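Local coordinates for protein dTor_3x33L (Synthetic construct, PDB 4YY2) that is a computationally designed, left-handed alpha/alpha toroid of three repeats, probably made as a test of closed tandem-repeat architecture rather than for a biological activity, at residues L45-A50 with E59-F64; E10-L15 with V77-I82. All coordinates share one frame; numbering follows the deposited sequence.

Contact 1: residues L45-A50 with E59-F64; sequences LLELIA and EVKEKF
Where Leu46 meets Phe64 and Ala50 meets Val60, the axes of segments 45-50 and 59-64 cross at 124° and approach to 9.1 Å, so the chain turns back on itself at a marked slant. Leu46 carries the apolar half. Both its methyls lie on one side of the Phe64 ring plane: CD1 sits over the face in a CH-pi contact, 4.1 Å from the centroid, while CD2 rests 3.7 Å from Phe64 CB, close to CG and CD1 at the root of the ring. The ring is in place because chi1 of Phe64 is 179°, which sets CG opposite the backbone N; the two side chains then cross at about a right angle. Val60 suits its place by being beta-branched, since its branches serve different partners: CG2 meets Ala50 CB at 3.7 Å, and CG1 packs on Leu46 CD2 at 4.0 Å and on Ile49 CG2. The small alanine lets the helices draw close. At the partly exposed margin Lys61, extended beyond CG, lays its CG alongside Leu46 CB and sends NZ to Glu47 OE2 at 2.8 Å, a salt bridge that uses the anti lone pair of OE2. Glu47 OE1 pairs with Lys39. Replacing Glu47 by an alanine is likely to cost both lysines an ionic partner and leave the Lys61 ammonium freer to turn. Two consecutive helices joined by a short loop and packed through apolar side chains form an alpha/alpha hairpin, as expected in an alpha/alpha toroid.

Contact 2: residues E10-L15 with V77-I82; sequences EVLLEL and VLLELI
Leu12 reaches across to three side chains of segment 77-82 with its two methyls. CD2 does most of the work, packing 3.6 Å from Leu79 CD2 and 4.0 Å from Ile82 CD1, while CD1 approaches Leu78 CD1 at 4.1 Å; each of these three side chains crosses that of Leu12 at about a right angle. The forked end of leucine suits this place because one residue can serve several partners. One turn on, Leu15 adds CD1 against Leu79 CD2 at 3.8 Å and its CB against Ile82 CG2 at 4.0 Å. Leu79 CD2 therefore touches both leucines, at the notch between their ends. Beta-branching gives Ile82 two separate reaches: CG2, anti to the backbone N, meets Leu15, while the CG1 arm carries CD1 to Leu12. Behind these methyls the axes of segments 10-15 and 77-82 run nearly parallel, 14° apart and 10.9 Å from each other, a spacing that suits large aliphatic side chains. The pairing joins the first helix, 8-20, to the fifth of six, 74-86, across a long separation in sequence, consistent with a ring closed on itself. Farther out, Val93 and Phe97 of helix 90-101 touch Leu79, while from helix 41-53 Leu46 touches Leu78 and Ile49 touches Ile82. The partly exposed Glu80 forms a salt bridge with Lys94.

Overall arrangement
Both contacts are buried, but contact 2 lies about 3 Å from the centre of the chain and contact 1 about 8 Å, measured between centres. Their chemistry follows this difference: contact 2 is wholly aliphatic, whereas contact 1 adds an aromatic ring and, at its partly exposed edge, an ion pair. Contact 1 joins consecutive helices 41-53 and 57-69 at a steep angle; contact 2 joins nearly parallel segments from distant parts of the sequence. No helix is shared, yet the two meet directly: Leu46 CD2 packs 3.6 Å from Leu78 CD2, and Leu45 CD2 lies 3.6 Å from Leu13 CD2, which ties helix 41-53 to both helices of contact 2.

Contact 1: residues L45-A50 with E59-F64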
loop_
_atom_site.group_PDB
_atom_site.type_symbol
_atom_site.label_atom_id
_atom_site.label_comp_id
_atom_site.label_asym_id
_atom_site.label_seq_id
_atom_site.Cartn_x
_atom_site.Cartn_y
_atom_site.Cartn_z
ATOM N N LEU A 45 3.484 -5.243 -0.618
ATOM C CA LEU A 45 2.772 -4.000 -0.349
ATOM C C LEU A 45 2.184 -4.022 1.044
ATOM O O LEU A 45 2.238 -3.049 1.790
ATOM C CB LEU A 45 1.678 -3.746 -1.380
ATOM C CG LEU A 45 2.215 -3.371 -2.801
ATOM C CD1 LEU A 45 1.087 -3.394 -3.819
ATOM C CD2 LEU A 45 2.909 -2.030 -2.808
ATOM N N LEU A 46 1.609 -5.177 1.414
ATOM C CA LEU A 46 0.986 -5.308 2.765
ATOM C C LEU A 46 2.037 -5.181 3.854
ATOM O O LEU A 46 1.792 -4.501 4.895
ATOM C CB LEU A 46 0.212 -6.651 2.850
ATOM C CG LEU A 46 -1.045 -6.649 1.964
ATOM C CD1 LEU A 46 -1.557 -8.062 1.812
ATOM C CD2 LEU A 46 -2.146 -5.718 2.451
ATOM N N GLU A 47 3.214 -5.783 3.653
ATOM C CA GLU A 47 4.267 -5.600 4.649
ATOM C C GLU A 47 4.685 -4.125 4.789
ATOM O O GLU A 47 5.026 -3.654 5.903
ATOM C CB GLU A 47 5.437 -6.488 4.306
ATOM C CG GLU A 47 5.072 -7.961 4.476
ATOM C CD GLU A 47 6.214 -8.924 4.197
ATOM O OE1 GLU A 47 7.314 -8.515 3.859
ATOM O OE2 GLU A 47 5.994 -10.142 4.259
ATOM N N LEU A 48 4.768 -3.446 3.669
ATOM C CA LEU A 48 5.208 -2.020 3.661
ATOM C C LEU A 48 4.200 -1.157 4.354
ATOM O O LEU A 48 4.561 -0.204 5.079
ATOM C CB LEU A 48 5.520 -1.532 2.256
ATOM C CG LEU A 48 6.757 -2.123 1.587
ATOM C CD1 LEU A 48 6.745 -1.813 0.098
ATOM C CD2 LEU A 48 8.024 -1.613 2.261
ATOM N N ILE A 49 2.927 -1.495 4.167
ATOM C CA ILE A 49 1.834 -0.789 4.815
ATOM C C ILE A 49 1.843 -0.980 6.322
ATOM O O ILE A 49 1.701 0.005 7.095
ATOM C CB ILE A 49 0.476 -1.175 4.216
ATOM C CG1 ILE A 49 0.367 -0.642 2.774
ATOM C CG2 ILE A 49 -0.660 -0.683 5.076
ATOM C CD1 ILE A 49 -0.721 -1.317 1.978
ATOM N N ALA A 50 2.132 -2.214 6.735
ATOM C CA ALA A 50 2.286 -2.537 8.143
ATOM C C ALA A 50 3.384 -1.739 8.794
ATOM O O ALA A 50 3.222 -1.188 9.878
ATOM C CB ALA A 50 2.512 -4.047 8.327
ATOM N N GLU A 59 -1.281 -8.910 11.072
ATOM C CA GLU A 59 -2.525 -8.157 11.287
ATOM C C GLU A 59 -3.018 -7.467 10.016
ATOM O O GLU A 59 -4.220 -7.481 9.680
ATOM C CB GLU A 59 -2.332 -7.126 12.398
ATOM C CG GLU A 59 -3.600 -6.328 12.783
ATOM C CD GLU A 59 -3.463 -5.560 14.108
ATOM O OE1 GLU A 59 -2.764 -6.061 15.013
ATOM O OE2 GLU A 59 -4.113 -4.483 14.284
ATOM N N VAL A 60 -2.088 -6.818 9.319
ATOM C CA VAL A 60 -2.447 -6.132 8.062
ATOM C C VAL A 60 -2.852 -7.164 6.969
ATOM O O VAL A 60 -3.855 -6.961 6.259
ATOM C CB VAL A 60 -1.308 -5.241 7.606
ATOM C CG1 VAL A 60 -1.601 -4.669 6.239
ATOM C CG2 VAL A 60 -1.138 -4.115 8.621
ATOM N N LYS A 61 -2.086 -8.250 6.883
ATOM C CA LYS A 61 -2.400 -9.309 5.901
ATOM C C LYS A 61 -3.776 -9.946 6.166
ATOM O O LYS A 61 -4.557 -10.163 5.231
ATOM C CB LYS A 61 -1.320 -10.373 5.819
ATOM C CG LYS A 61 -0.035 -9.844 5.237
ATOM C CD LYS A 61 1.102 -10.835 5.369
ATOM C CE LYS A 61 2.411 -10.244 4.875
ATOM N NZ LYS A 61 3.526 -11.227 5.027
ATOM N N GLU A 62 -4.097 -10.208 7.434
ATOM C CA GLU A 62 -5.398 -10.825 7.752
ATOM C C GLU A 62 -6.544 -9.902 7.464
ATOM O O GLU A 62 -7.572 -10.342 6.953
ATOM C CB GLU A 62 -5.522 -11.388 9.174
ATOM C CG GLU A 62 -4.774 -12.664 9.403
ATOM C CD GLU A 62 -5.246 -13.919 8.631
ATOM O OE1 GLU A 62 -6.356 -14.109 8.215
ATOM O OE2 GLU A 62 -4.434 -14.795 8.528
ATOM N N LYS A 63 -6.360 -8.609 7.726
ATOM C CA LYS A 63 -7.407 -7.643 7.430
ATOM C C LYS A 63 -7.678 -7.590 5.943
ATOM O O LYS A 63 -8.812 -7.558 5.539
ATOM C CB LYS A 63 -7.038 -6.236 7.884
ATOM C CG LYS A 63 -8.142 -5.231 7.700
ATOM C CD LYS A 63 -9.530 -5.713 8.135
ATOM C CE LYS A 63 -10.485 -4.562 8.447
ATOM N NZ LYS A 63 -10.282 -3.374 7.581
ATOM N N PHE A 64 -6.619 -7.529 5.157
ATOM C CA PHE A 64 -6.702 -7.584 3.698
ATOM C C PHE A 64 -7.511 -8.790 3.245
ATOM O O PHE A 64 -8.461 -8.675 2.464
ATOM C CB PHE A 64 -5.310 -7.590 3.062
ATOM C CG PHE A 64 -5.331 -7.674 1.562
ATOM C CD1 PHE A 64 -5.516 -6.550 0.787
ATOM C CD2 PHE A 64 -5.107 -8.896 0.932
ATOM C CE1 PHE A 64 -5.526 -6.649 -0.613
ATOM C CE2 PHE A 64 -5.052 -8.979 -0.475
ATOM C CZ PHE A 64 -5.236 -7.860 -1.239
#

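Contact 2: residues E10-L15 with V77-I82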
loop_
_atom_site.group_PDB
_atom_site.type_symbol
_atom_site.label_atom_id
_atom_site.label_comp_id
_atom_site.label_asym_id
_atom_site.label_seq_id
_atom_site.Cartn_x
_atom_site.Cartn_y
_atom_site.Cartn_z
ATOM N N GLU A 10 3.253 1.759 -8.907
ATOM C CA GLU A 10 4.075 2.936 -8.640
ATOM C C GLU A 10 3.373 3.987 -7.839
ATOM O O GLU A 10 3.912 4.522 -6.892
ATOM C CB GLU A 10 4.420 3.533 -9.957
ATOM C CG GLU A 10 5.850 3.836 -10.125
ATOM C CD GLU A 10 6.172 4.359 -11.526
ATOM O OE1 GLU A 10 5.320 4.279 -12.476
ATOM O OE2 GLU A 10 7.317 4.851 -11.648
ATOM N N VAL A 11 2.107 4.220 -8.148
ATOM C CA VAL A 11 1.320 5.161 -7.375
ATOM C C VAL A 11 1.110 4.650 -5.924
ATOM O O VAL A 11 1.245 5.429 -4.944
ATOM C CB VAL A 11 -0.013 5.460 -8.024
ATOM C CG1 VAL A 11 -0.841 6.392 -7.173
ATOM C CG2 VAL A 11 0.168 6.051 -9.423
ATOM N N LEU A 12 0.805 3.355 -5.765
ATOM C CA LEU A 12 0.675 2.790 -4.409
ATOM C C LEU A 12 1.963 2.956 -3.612
ATOM O O LEU A 12 1.943 3.350 -2.397
ATOM C CB LEU A 12 0.272 1.292 -4.412
ATOM C CG LEU A 12 -1.146 1.058 -4.949
ATOM C CD1 LEU A 12 -1.405 -0.426 -5.137
ATOM C CD2 LEU A 12 -2.218 1.706 -4.091
ATOM N N LEU A 13 3.083 2.693 -4.252
ATOM C CA LEU A 13 4.384 2.884 -3.559
ATOM C C LEU A 13 4.629 4.318 -3.155
ATOM O O LEU A 13 5.186 4.542 -2.074
ATOM C CB LEU A 13 5.536 2.372 -4.400
ATOM C CG LEU A 13 5.535 0.844 -4.572
ATOM C CD1 LEU A 13 6.544 0.446 -5.639
ATOM C CD2 LEU A 13 5.854 0.066 -3.271
ATOM N N GLU A 14 4.174 5.269 -3.954
ATOM C CA GLU A 14 4.304 6.681 -3.613
ATOM C C GLU A 14 3.461 7.055 -2.430
ATOM O O GLU A 14 3.899 7.788 -1.516
ATOM C CB GLU A 14 4.001 7.593 -4.807
ATOM C CG GLU A 14 5.098 7.516 -5.887
ATOM C CD GLU A 14 4.879 8.490 -7.050
ATOM O OE1 GLU A 14 3.853 9.195 -7.068
ATOM O OE2 GLU A 14 5.732 8.536 -7.942
ATOM N N LEU A 15 2.251 6.512 -2.396
ATOM C CA LEU A 15 1.354 6.742 -1.285
ATOM C C LEU A 15 1.932 6.152 -0.002
ATOM O O LEU A 15 1.764 6.725 1.078
ATOM C CB LEU A 15 -0.077 6.185 -1.571
ATOM C CG LEU A 15 -0.821 6.914 -2.679
ATOM C CD1 LEU A 15 -2.091 6.236 -3.070
ATOM C CD2 LEU A 15 -1.066 8.387 -2.358
ATOM N N VAL A 77 -9.069 -2.149 -1.180
ATOM C CA VAL A 77 -8.602 -2.507 0.191
ATOM C C VAL A 77 -7.232 -1.922 0.505
ATOM O O VAL A 77 -6.980 -1.393 1.619
ATOM C CB VAL A 77 -8.619 -4.042 0.444
ATOM C CG1 VAL A 77 -8.191 -4.377 1.843
ATOM C CG2 VAL A 77 -10.020 -4.600 0.204
ATOM N N LEU A 78 -6.305 -2.059 -0.414
ATOM C CA LEU A 78 -4.963 -1.480 -0.198
ATOM C C LEU A 78 -5.024 0.014 0.080
ATOM O O LEU A 78 -4.305 0.523 0.966
ATOM C CB LEU A 78 -4.063 -1.759 -1.403
ATOM C CG LEU A 78 -3.682 -3.246 -1.550
ATOM C CD1 LEU A 78 -3.035 -3.504 -2.906
ATOM C CD2 LEU A 78 -2.719 -3.717 -0.466
ATOM N N LEU A 79 -5.876 0.703 -0.682
ATOM C CA LEU A 79 -6.027 2.144 -0.464
ATOM C C LEU A 79 -6.550 2.434 0.952
ATOM O O LEU A 79 -6.139 3.421 1.587
ATOM C CB LEU A 79 -6.845 2.804 -1.551
ATOM C CG LEU A 79 -6.129 2.774 -2.914
ATOM C CD1 LEU A 79 -7.095 3.062 -4.052
ATOM C CD2 LEU A 79 -4.974 3.768 -2.932
ATOM N N GLU A 80 -7.530 1.654 1.376
ATOM C CA GLU A 80 -8.123 1.813 2.715
ATOM C C GLU A 80 -7.101 1.536 3.822
ATOM O O GLU A 80 -7.007 2.298 4.802
ATOM C CB GLU A 80 -9.371 0.964 2.863
ATOM C CG GLU A 80 -10.438 1.441 1.906
ATOM C CD GLU A 80 -11.793 0.791 2.078
ATOM O OE1 GLU A 80 -11.916 -0.129 2.895
ATOM O OE2 GLU A 80 -12.734 1.227 1.357
ATOM N N LEU A 81 -6.248 0.553 3.601
ATOM C CA LEU A 81 -5.160 0.255 4.498
ATOM C C LEU A 81 -4.122 1.354 4.545
ATOM O O LEU A 81 -3.627 1.692 5.603
ATOM C CB LEU A 81 -4.530 -1.089 4.147
ATOM C CG LEU A 81 -5.440 -2.276 4.415
ATOM C CD1 LEU A 81 -4.918 -3.619 3.858
ATOM C CD2 LEU A 81 -5.719 -2.418 5.905
ATOM N N ILE A 82 -3.820 1.931 3.387
ATOM C CA ILE A 82 -2.891 3.091 3.312
ATOM C C ILE A 82 -3.463 4.325 4.016
ATOM O O ILE A 82 -2.773 5.051 4.775
ATOM C CB ILE A 82 -2.520 3.418 1.867
ATOM C CG1 ILE A 82 -1.686 2.294 1.290
ATOM C CG2 ILE A 82 -1.784 4.763 1.802
ATOM C CD1 ILE A 82 -1.524 2.307 -0.235
#